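Local coordinates for sensor protein (Vibrio parahaemolyticus, PDB 3I9Y), which is the sensor domain of the TMAO-responsive histidine kinase receptor TorS, a membrane protein that probably autophosphorylates on histidine with ATP to start a phosphorelay, at residues Q30-Q33 with E34-E37; L69-N72 with V73-I77; L93-E96 with I97-V101; F196-N199 with L200-M203. All blocks are in the same frame, centred on the assembly; numbering follows the deposited sequence.

Interaction 1. Residues Q30-Q33 with E34-E37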
loop_
_atom_site.group_PDB
_atom_site.type_symbol
_atom_site.label_atom_id
_atom_site.label_comp_id
_atom_site.label_asym_id
_atom_site.label_seq_id
_atom_site.Cartn_x
_atom_site.Cartn_y
_atom_site.Cartn_z
ATOM N N GLN A 30 -6.219 7.571 5.393
ATOM C CA GLN A 30 -6.723 7.487 3.969
ATOM C C GLN A 30 -6.253 8.618 3.087
ATOM O O GLN A 30 -6.524 8.577 1.961
ATOM C CB GLN A 30 -8.307 7.396 3.983
ATOM C CG GLN A 30 -8.685 6.034 4.539
ATOM C CD GLN A 30 -10.145 6.062 4.982
ATOM O OE1 GLN A 30 -10.982 5.123 4.725
ATOM N NE2 GLN A 30 -10.496 7.180 5.623
ATOM N N ASN A 31 -5.606 9.646 3.580
ATOM C CA ASN A 31 -5.174 10.702 2.715
ATOM C C ASN A 31 -4.028 11.426 3.445
ATOM O O ASN A 31 -3.686 11.077 4.631
ATOM C CB ASN A 31 -6.347 11.730 2.369
ATOM C CG ASN A 31 -7.031 12.213 3.551
ATOM O OD1 ASN A 31 -6.409 12.777 4.471
ATOM N ND2 ASN A 31 -8.313 11.958 3.615
ATOM N N GLU A 32 -3.463 12.409 2.734
ATOM C CA GLU A 32 -2.353 13.106 3.202
ATOM C C GLU A 32 -2.694 13.771 4.482
ATOM O O GLU A 32 -1.844 13.760 5.386
ATOM C CB GLU A 32 -1.853 14.143 2.250
ATOM C CG GLU A 32 -0.840 13.549 1.235
ATOM C CD GLU A 32 0.467 12.779 1.840
ATOM O OE1 GLU A 32 1.315 13.518 2.331
ATOM O OE2 GLU A 32 0.589 11.463 1.786
ATOM N N GLN A 33 -3.905 14.359 4.627
ATOM C CA GLN A 33 -4.046 15.074 5.879
ATOM C C GLN A 33 -4.022 14.187 7.070
ATOM O O GLN A 33 -3.497 14.501 8.154
ATOM C CB GLN A 33 -5.347 15.877 5.921
ATOM C CG GLN A 33 -5.275 17.134 6.739
ATOM C CD GLN A 33 -6.468 18.157 6.248
ATOM O OE1 GLN A 33 -7.673 17.778 6.262
ATOM N NE2 GLN A 33 -6.111 19.420 5.788
ATOM N N GLU A 34 -4.687 13.073 6.965
ATOM C CA GLU A 34 -4.734 12.203 8.077
ATOM C C GLU A 34 -3.298 11.569 8.332
ATOM O O GLU A 34 -2.931 11.323 9.467
ATOM C CB GLU A 34 -5.682 11.096 7.779
ATOM C CG GLU A 34 -7.158 11.563 7.934
ATOM C CD GLU A 34 -8.147 10.539 7.401
ATOM O OE1 GLU A 34 -7.831 9.331 7.003
ATOM O OE2 GLU A 34 -9.349 11.016 7.363
ATOM N N ARG A 35 -2.561 11.351 7.231
ATOM C CA ARG A 35 -1.321 10.627 7.321
ATOM C C ARG A 35 -0.408 11.637 8.117
ATOM O O ARG A 35 0.276 11.258 9.071
ATOM C CB ARG A 35 -0.687 10.397 5.966
ATOM C CG ARG A 35 0.613 9.555 6.171
ATOM C CD ARG A 35 1.330 9.289 4.791
ATOM N NE ARG A 35 1.776 10.577 4.184
ATOM C CZ ARG A 35 2.842 11.215 4.598
ATOM N NH1 ARG A 35 3.575 10.669 5.637
ATOM N NH2 ARG A 35 3.230 12.304 4.007
ATOM N N LYS A 36 -0.398 12.892 7.691
ATOM C CA LYS A 36 0.491 13.859 8.385
ATOM C C LYS A 36 0.100 14.099 9.820
ATOM O O LYS A 36 0.984 14.350 10.670
ATOM C CB LYS A 36 0.434 15.252 7.705
ATOM C CG LYS A 36 1.088 15.146 6.297
ATOM C CD LYS A 36 1.612 16.549 5.915
ATOM C CE LYS A 36 2.533 16.514 4.761
ATOM N NZ LYS A 36 1.642 17.213 3.627
ATOM N N GLU A 37 -1.209 14.141 10.084
ATOM C CA GLU A 37 -1.671 14.352 11.442
ATOM C C GLU A 37 -1.306 13.111 12.226
ATOM O O GLU A 37 -0.724 13.319 13.303
ATOM C CB GLU A 37 -3.170 14.690 11.510
ATOM C CG GLU A 37 -3.918 14.580 12.943
ATOM C CD GLU A 37 -3.393 15.586 14.043
ATOM O OE1 GLU A 37 -2.900 16.642 13.621
ATOM O OE2 GLU A 37 -3.456 15.310 15.313
#
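Glu32 lies alongside Arg35, both side chains pointing the same way, and the guanidinium grips the carboxylate side-on with one nitrogen to each oxygen. Arg35 NE donates to Glu32 OE2 at 2.8 Å, from above the carboxylate plane, while Arg35 NH2 reaches Glu32 OE1 at 2.8 Å on its syn side. Both oxygens stay close to the guanidinium plane, although the two flat groups are turned 38° against each other. A bend at chi2 brings the Glu32 carboxylate round toward the following turn. There Lys36 NZ adds a long salt bridge, 3.9 Å from Glu32 OE1, giving a three-residue charged network. Leu91 of helix 63-114 touches both Glu32 and Arg35, and Val87 touches Arg35, so the pair faces that helix.

Asn31, immediately before Glu32, precedes the helix. Its OD1 accepts from Glu34 N at 3.0 Å, with CG held between the backbone N and the carbonyl carbon (chi1 51°). The extended Glu34 side chain carries OE1 to Gln30 N at 2.9 Å, one residue before the cap, with a straight N-H (164°). Acceptance of Glu34 N by Asn31 OD1 marks Asn31 as the N-cap of helix 32-58 in the helical sensor domain.

Interaction 2. Residues L69-N72 with V73-I77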
loop_
_atom_site.group_PDB
_atom_site.type_symbol
_atom_site.label_atom_id
_atom_site.label_comp_id
_atom_site.label_asym_id
_atom_site.label_seq_id
_atom_site.Cartn_x
_atom_site.Cartn_y
_atom_site.Cartn_z
ATOM N N LEU A 69 19.379 -1.624 26.403
ATOM C CA LEU A 69 18.388 -0.594 26.280
ATOM C C LEU A 69 18.679 0.353 24.988
ATOM O O LEU A 69 17.758 0.726 24.278
ATOM C CB LEU A 69 18.453 0.357 27.461
ATOM C CG LEU A 69 17.447 1.477 27.497
ATOM C CD1 LEU A 69 16.082 0.712 27.711
ATOM C CD2 LEU A 69 17.633 2.423 28.752
ATOM N N GLU A 70 19.931 0.702 24.735
ATOM C CA GLU A 70 20.304 1.590 23.649
ATOM C C GLU A 70 19.972 0.823 22.338
ATOM O O GLU A 70 19.394 1.447 21.446
ATOM C CB GLU A 70 21.733 1.886 23.675
ATOM C CG GLU A 70 22.269 2.491 22.385
ATOM C CD GLU A 70 21.728 3.971 22.094
ATOM O OE1 GLU A 70 21.158 4.621 23.036
ATOM O OE2 GLU A 70 21.845 4.458 20.869
ATOM N N SER A 71 20.263 -0.482 22.244
ATOM C CA SER A 71 19.972 -1.061 21.017
ATOM C C SER A 71 18.354 -1.252 20.907
ATOM O O SER A 71 17.754 -1.111 19.770
ATOM C CB SER A 71 20.826 -2.322 20.962
ATOM O OG SER A 71 20.009 -3.342 20.602
ATOM N N ASN A 72 17.618 -1.528 22.044
ATOM C CA ASN A 72 16.158 -1.625 21.951
ATOM C C ASN A 72 15.613 -0.211 21.433
ATOM O O ASN A 72 14.664 -0.201 20.638
ATOM C CB ASN A 72 15.450 -1.825 23.264
ATOM C CG ASN A 72 15.767 -3.127 23.892
ATOM O OD1 ASN A 72 16.095 -4.159 23.217
ATOM N ND2 ASN A 72 15.731 -3.121 25.184
ATOM N N VAL A 73 16.179 0.933 21.866
ATOM C CA VAL A 73 15.691 2.177 21.476
ATOM C C VAL A 73 15.971 2.447 19.916
ATOM O O VAL A 73 15.084 3.035 19.183
ATOM C CB VAL A 73 16.328 3.297 22.333
ATOM C CG1 VAL A 73 16.067 4.643 21.795
ATOM C CG2 VAL A 73 15.826 3.202 23.783
ATOM N N GLN A 74 17.169 2.107 19.448
ATOM C CA GLN A 74 17.514 2.302 18.062
ATOM C C GLN A 74 16.542 1.403 17.191
ATOM O O GLN A 74 16.093 1.846 16.126
ATOM C CB GLN A 74 18.945 1.857 17.747
ATOM C CG GLN A 74 19.986 2.814 18.435
ATOM C CD GLN A 74 21.428 2.525 18.016
ATOM O OE1 GLN A 74 22.359 2.993 18.740
ATOM N NE2 GLN A 74 21.662 1.905 16.848
ATOM N N ASN A 75 16.241 0.194 17.624
ATOM C CA ASN A 75 15.404 -0.628 16.865
ATOM C C ASN A 75 13.982 -0.030 16.739
ATOM O O ASN A 75 13.405 -0.137 15.639
ATOM C CB ASN A 75 15.284 -2.047 17.368
ATOM C CG ASN A 75 16.610 -2.801 17.218
ATOM O OD1 ASN A 75 17.436 -2.420 16.403
ATOM N ND2 ASN A 75 16.797 -3.878 18.043
ATOM N N VAL A 76 13.431 0.546 17.805
ATOM C CA VAL A 76 12.147 1.146 17.771
ATOM C C VAL A 76 12.221 2.345 16.841
ATOM O O VAL A 76 11.344 2.492 15.932
ATOM C CB VAL A 76 11.711 1.578 19.177
ATOM C CG1 VAL A 76 10.589 2.621 19.179
ATOM C CG2 VAL A 76 11.295 0.325 20.024
ATOM N N ILE A 77 13.217 3.229 16.962
ATOM C CA ILE A 77 13.273 4.404 16.128
ATOM C C ILE A 77 13.364 3.949 14.638
ATOM O O ILE A 77 12.624 4.499 13.857
ATOM C CB ILE A 77 14.538 5.332 16.456
ATOM C CG1 ILE A 77 14.375 5.756 17.944
ATOM C CG2 ILE A 77 14.805 6.476 15.317
ATOM C CD1 ILE A 77 15.491 6.736 18.599
HETATM O O HOH W 1 15.019 -4.583 20.463
#
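Val73 turns CG2 back over the preceding turn, where the methyl lies 3.2 Å from Leu69 O and 4.4 Å from Leu69 CG. The branches explain this contact: CG1 is anti to the backbone N (chi1 168°), which leaves CG2 beside that nitrogen and facing the carbonyl that Val73 N already uses. Val73 also packs on Leu50 and Ile53 of helix 32-58, and Ile53 touches Leu69 as well.

Gln74 N donates to Glu70 O at 3.1 Å, continuing the i to i+4 ladder. With CG beside the backbone N (chi1 -69°), Gln74 CG lies 3.4 Å from Glu70 O.

Together these positions belong to helix 63-114, the long helix with a predicted coiled coil, which here packs against helices 32-58 and 232-267 in one of the sensor domain's two stacked four-helix bundles. Leu69 illustrates the packing, meeting both Ile53 of the first helix and Leu260 and Leu267 of the second.

Asn75 N bonds to Ser71 O at 2.9 Å, and the Asn75 amide is linked to that of Asn72 through water: Asn75 ND2 donates to a water at 3.1 Å, and the water lies 3.0 Å from Asn72 OD1, to which it can donate, though other acceptors compete for its protons. Asn72 ND2 makes a weak hydrogen bond to Thr263, while Asn75 touches Leu256, so this water-linked pair lies beside helix 232-267.

Val76 repeats the arrangement of Val73, its CG2 resting 3.5 Å from Asn72 O while the side chain also meets Phe257.

Interaction 3. Residues L93-E96 with I97-V101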
loop_
_atom_site.group_PDB
_atom_site.type_symbol
_atom_site.label_atom_id
_atom_site.label_comp_id
_atom_site.label_asym_id
_atom_site.label_seq_id
_atom_site.Cartn_x
_atom_site.Cartn_y
_atom_site.Cartn_z
ATOM N N LEU A 93 1.078 5.028 -4.171
ATOM C CA LEU A 93 0.832 3.864 -5.034
ATOM C C LEU A 93 -0.766 3.757 -5.261
ATOM O O LEU A 93 -1.169 3.524 -6.428
ATOM C CB LEU A 93 1.196 2.511 -4.365
ATOM C CG LEU A 93 2.642 2.264 -4.248
ATOM C CD1 LEU A 93 3.067 0.871 -3.618
ATOM C CD2 LEU A 93 3.301 2.305 -5.568
ATOM N N ALA A 94 -1.627 4.041 -4.265
ATOM C CA ALA A 94 -3.037 3.800 -4.374
ATOM C C ALA A 94 -3.555 4.827 -5.422
ATOM O O ALA A 94 -4.394 4.560 -6.286
ATOM C CB ALA A 94 -3.712 3.940 -3.111
ATOM N N LYS A 95 -2.983 6.019 -5.360
ATOM C CA LYS A 95 -3.220 7.088 -6.299
ATOM C C LYS A 95 -2.794 6.823 -7.696
ATOM O O LYS A 95 -3.548 7.125 -8.621
ATOM C CB LYS A 95 -2.408 8.309 -5.852
ATOM C CG LYS A 95 -2.590 9.474 -6.665
ATOM C CD LYS A 95 -4.068 9.634 -6.275
ATOM C CE LYS A 95 -5.112 9.172 -7.557
ATOM N NZ LYS A 95 -6.698 9.569 -7.474
ATOM N N GLU A 96 -1.597 6.303 -7.899
ATOM C CA GLU A 96 -1.113 6.019 -9.178
ATOM C C GLU A 96 -2.180 4.978 -9.772
ATOM O O GLU A 96 -2.522 5.050 -10.996
ATOM C CB GLU A 96 0.287 5.399 -9.262
ATOM C CG GLU A 96 1.664 6.411 -8.970
ATOM C CD GLU A 96 2.144 7.249 -10.252
ATOM O OE1 GLU A 96 1.359 7.090 -11.315
ATOM O OE2 GLU A 96 3.275 7.979 -10.282
ATOM N N ILE A 97 -2.515 3.916 -8.996
ATOM C CA ILE A 97 -3.441 2.938 -9.466
ATOM C C ILE A 97 -4.863 3.524 -9.776
ATOM O O ILE A 97 -5.379 3.206 -10.803
ATOM C CB ILE A 97 -3.542 1.782 -8.425
ATOM C CG1 ILE A 97 -2.204 1.001 -8.429
ATOM C CG2 ILE A 97 -4.659 0.855 -8.849
ATOM C CD1 ILE A 97 -1.920 0.349 -6.991
ATOM N N ASP A 98 -5.507 4.318 -8.899
ATOM C CA ASP A 98 -6.795 4.803 -9.220
ATOM C C ASP A 98 -6.807 5.746 -10.439
ATOM O O ASP A 98 -7.718 5.654 -11.205
ATOM C CB ASP A 98 -7.487 5.526 -8.049
ATOM C CG ASP A 98 -7.772 4.483 -6.857
ATOM O OD1 ASP A 98 -7.572 3.227 -7.049
ATOM O OD2 ASP A 98 -8.217 4.876 -5.776
ATOM N N THR A 99 -5.792 6.561 -10.586
ATOM C CA THR A 99 -5.755 7.420 -11.746
ATOM C C THR A 99 -5.688 6.532 -13.014
ATOM O O THR A 99 -6.366 6.748 -13.982
ATOM C CB THR A 99 -4.456 8.323 -11.691
ATOM O OG1 THR A 99 -4.720 9.090 -10.457
ATOM C CG2 THR A 99 -4.526 9.483 -12.816
ATOM N N ARG A 100 -4.864 5.541 -12.990
ATOM C CA ARG A 100 -4.741 4.727 -14.178
ATOM C C ARG A 100 -6.054 3.894 -14.514
ATOM O O ARG A 100 -6.387 3.718 -15.705
ATOM C CB ARG A 100 -3.525 3.779 -13.963
ATOM C CG ARG A 100 -2.164 4.397 -14.397
ATOM C CD ARG A 100 -1.062 4.197 -13.260
ATOM N NE ARG A 100 0.295 4.879 -13.386
ATOM C CZ ARG A 100 0.991 4.598 -14.442
ATOM N NH1 ARG A 100 0.495 3.784 -15.323
ATOM N NH2 ARG A 100 2.190 5.020 -14.617
ATOM N N VAL A 101 -6.758 3.410 -13.458
ATOM C CA VAL A 101 -7.943 2.640 -13.644
ATOM C C VAL A 101 -8.995 3.601 -14.234
ATOM O O VAL A 101 -9.632 3.252 -15.294
ATOM C CB VAL A 101 -8.365 1.999 -12.315
ATOM C CG1 VAL A 101 -9.952 1.520 -12.388
ATOM C CG2 VAL A 101 -7.324 0.893 -11.896
#
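Glu96 and Arg100 lie side by side one turn apart, pointing the same way, with the carboxylate and guanidinium planes 47° apart. Only one nitrogen of the arginine bonds to the acid: Arg100 NE donates to Glu96 OE1 at 3.2 Å, with the N-H nearly straight at 174°. The oxygen is in the guanidinium plane, but the nitrogen meets it on the anti side and well out of the carboxylate plane. The salt bridge therefore rests on one hydrogen bond, not a two-nitrogen grip. Arg100 touches Val232 and Ile235 of helix 232-267 and Val231 of the loop before it, so the arginine borders that packing.

Thr99 is turned differently, its CB pointing back at the preceding turn. OG1 stands beside the backbone N (chi1 -63°), which lets the hydroxyl and the amide of one residue share one acceptor. Thr99 OG1 donates to Lys95 O at 2.9 Å and Thr99 N to the same Lys95 O at 3.0 Å, arriving from opposite faces of the carbonyl plane.

On the buried side, Ile97 folds CD1 back to 3.3 Å from Leu93 O, and its side chain packs on Ile235 and Gln239. Asp98 has its salt bridge with Arg181.

Lys95 O accepts two bonds, and one of them gives the Thr99 hydroxyl a partner within its own helix. The one-bond bridge at exposed Glu96 probably contributes modestly to helix stability while pairing the two charges.

Interaction 4. Residues F196-N199 with L200-M203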
loop_
_atom_site.group_PDB
_atom_site.type_symbol
_atom_site.label_atom_id
_atom_site.label_comp_id
_atom_site.label_asym_id
_atom_site.label_seq_id
_atom_site.Cartn_x
_atom_site.Cartn_y
_atom_site.Cartn_z
ATOM N N PHE A 196 -5.760 -10.329 -19.031
ATOM C CA PHE A 196 -6.251 -9.071 -19.590
ATOM C C PHE A 196 -5.413 -8.923 -20.760
ATOM O O PHE A 196 -5.851 -8.411 -21.823
ATOM C CB PHE A 196 -5.893 -7.883 -18.595
ATOM C CG PHE A 196 -6.117 -6.499 -19.163
ATOM C CD1 PHE A 196 -7.313 -5.796 -18.854
ATOM C CD2 PHE A 196 -5.176 -5.897 -19.931
ATOM C CE1 PHE A 196 -7.527 -4.509 -19.344
ATOM C CE2 PHE A 196 -5.363 -4.595 -20.435
ATOM C CZ PHE A 196 -6.532 -3.889 -20.165
ATOM N N GLU A 197 -4.127 -9.337 -20.642
ATOM C CA GLU A 197 -3.284 -9.140 -21.852
ATOM C C GLU A 197 -3.756 -10.048 -23.080
ATOM O O GLU A 197 -3.648 -9.653 -24.248
ATOM C CB GLU A 197 -1.856 -9.550 -21.578
ATOM C CG GLU A 197 -1.010 -9.443 -22.843
ATOM C CD GLU A 197 0.521 -9.688 -22.537
ATOM O OE1 GLU A 197 0.924 -10.600 -21.716
ATOM O OE2 GLU A 197 1.348 -8.917 -23.100
ATOM N N ASN A 198 -4.180 -11.255 -22.799
ATOM C CA ASN A 198 -4.612 -12.214 -23.898
ATOM C C ASN A 198 -5.931 -11.569 -24.515
ATOM O O ASN A 198 -6.043 -11.428 -25.725
ATOM C CB ASN A 198 -4.942 -13.569 -23.294
ATOM C CG ASN A 198 -3.655 -14.354 -22.758
ATOM O OD1 ASN A 198 -2.453 -14.134 -23.244
ATOM N ND2 ASN A 198 -3.902 -15.303 -21.756
ATOM N N ASN A 199 -6.810 -11.009 -23.675
ATOM C CA ASN A 199 -8.051 -10.356 -24.179
ATOM C C ASN A 199 -7.761 -9.222 -25.038
ATOM O O ASN A 199 -8.410 -9.015 -26.043
ATOM C CB ASN A 199 -8.893 -9.897 -23.066
ATOM C CG ASN A 199 -9.549 -10.968 -22.493
ATOM O OD1 ASN A 199 -9.559 -11.989 -23.163
ATOM N ND2 ASN A 199 -10.132 -10.885 -21.236
ATOM N N LEU A 200 -6.780 -8.413 -24.652
ATOM C CA LEU A 200 -6.379 -7.324 -25.474
ATOM C C LEU A 200 -5.892 -7.791 -26.912
ATOM O O LEU A 200 -6.126 -7.133 -27.926
ATOM C CB LEU A 200 -5.273 -6.618 -24.723
ATOM C CG LEU A 200 -4.976 -5.431 -25.540
ATOM C CD1 LEU A 200 -6.008 -4.266 -25.260
ATOM C CD2 LEU A 200 -3.669 -4.953 -25.111
ATOM N N LYS A 201 -5.116 -8.893 -26.933
ATOM C CA LYS A 201 -4.615 -9.513 -28.191
ATOM C C LYS A 201 -5.900 -9.985 -29.035
ATOM O O LYS A 201 -6.003 -9.617 -30.203
ATOM C CB LYS A 201 -3.743 -10.780 -27.844
ATOM C CG LYS A 201 -2.357 -10.414 -27.068
ATOM C CD LYS A 201 -1.209 -11.651 -27.124
ATOM C CE LYS A 201 -0.239 -11.777 -25.859
ATOM N NZ LYS A 201 -0.565 -13.095 -25.053
ATOM N N ILE A 202 -6.807 -10.761 -28.428
ATOM C CA ILE A 202 -8.021 -11.201 -29.099
ATOM C C ILE A 202 -8.800 -9.961 -29.656
ATOM O O ILE A 202 -9.229 -9.911 -30.784
ATOM C CB ILE A 202 -8.895 -11.919 -28.171
ATOM C CG1 ILE A 202 -8.240 -13.300 -27.948
ATOM C CG2 ILE A 202 -10.390 -12.124 -28.835
ATOM C CD1 ILE A 202 -8.985 -14.174 -26.831
ATOM N N MET A 203 -8.945 -8.932 -28.811
ATOM C CA MET A 203 -9.563 -7.749 -29.216
ATOM C C MET A 203 -8.894 -7.086 -30.442
ATOM O O MET A 203 -9.611 -6.595 -31.384
ATOM C CB MET A 203 -9.527 -6.741 -28.064
ATOM C CG MET A 203 -10.322 -5.723 -28.421
ATOM S SD MET A 203 -11.909 -6.219 -27.456
ATOM C CE MET A 203 -11.295 -5.718 -25.800
#
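Lys201 and Asn198 run side by side, pointing the same way, and meet at their polar ends: Lys201 NZ donates to Asn198 OD1 at 2.8 Å, in the carbonyl plane, with a C=O...donor angle of 156°. The lysine gets there by bending at chi3 and chi4, which brings the ammonium back across the preceding turn. The same path carries its aliphatic part obliquely across Glu197, with Lys201 CE 3.9 Å from Glu197 CG. The opposite charges remain apart, Glu197 OE1 being 4.4 Å from Lys201 NZ, so the glutamate would probably add a weak attraction at most.

Beneath this exposed layer is the backbone ladder that sets the spacing. Ile202 N donates to Asn198 O at 2.9 Å with an N-H angle of 170°, and Met203 N donates to Asn199 O at 2.8 Å. Lys201 CG also rests against the turn before it, 3.2 Å from Glu197 O.

These i to i+3 and i to i+4 contacts decorate helix 186-208, an amphipathic member of a four-helix bundle, with Asn198 and Lys201 on its outer side and Phe196, Leu200 and Met203 buried.

Farther out, neighbouring helices cover the inner side. Leu200 and Met203 both meet Leu223 of helix 213-228, while Met203 also packs on Leu169 and Met173 of helix 158-180. The Phe196 ring meets that of Phe233 at about 55° between planes, and Asn199 ND2 hydrogen-bonds Gln176 OE1 on helix 158-180.

From the N terminus, interaction 1 caps helix 32-58 beside helix 63-114. Interactions 2 and 3 follow on helix 63-114, the former where it packs on helices 32-58 and 232-267, the latter where it meets helix 232-267 again. Interaction 4 lies on helix 186-208, packed against helices 158-180 and 213-228. Each joins consecutive residues, so none closes a long loop, and the four run in series without nesting or crossing. Centres of interactions 2 and 3 are about 36 Å apart on their shared helix; interaction 1 is nearer interaction 3, about 17 Å between centres. Interactions 2 and 4 are on opposite sides of the chain's centre, about 52 Å between centres.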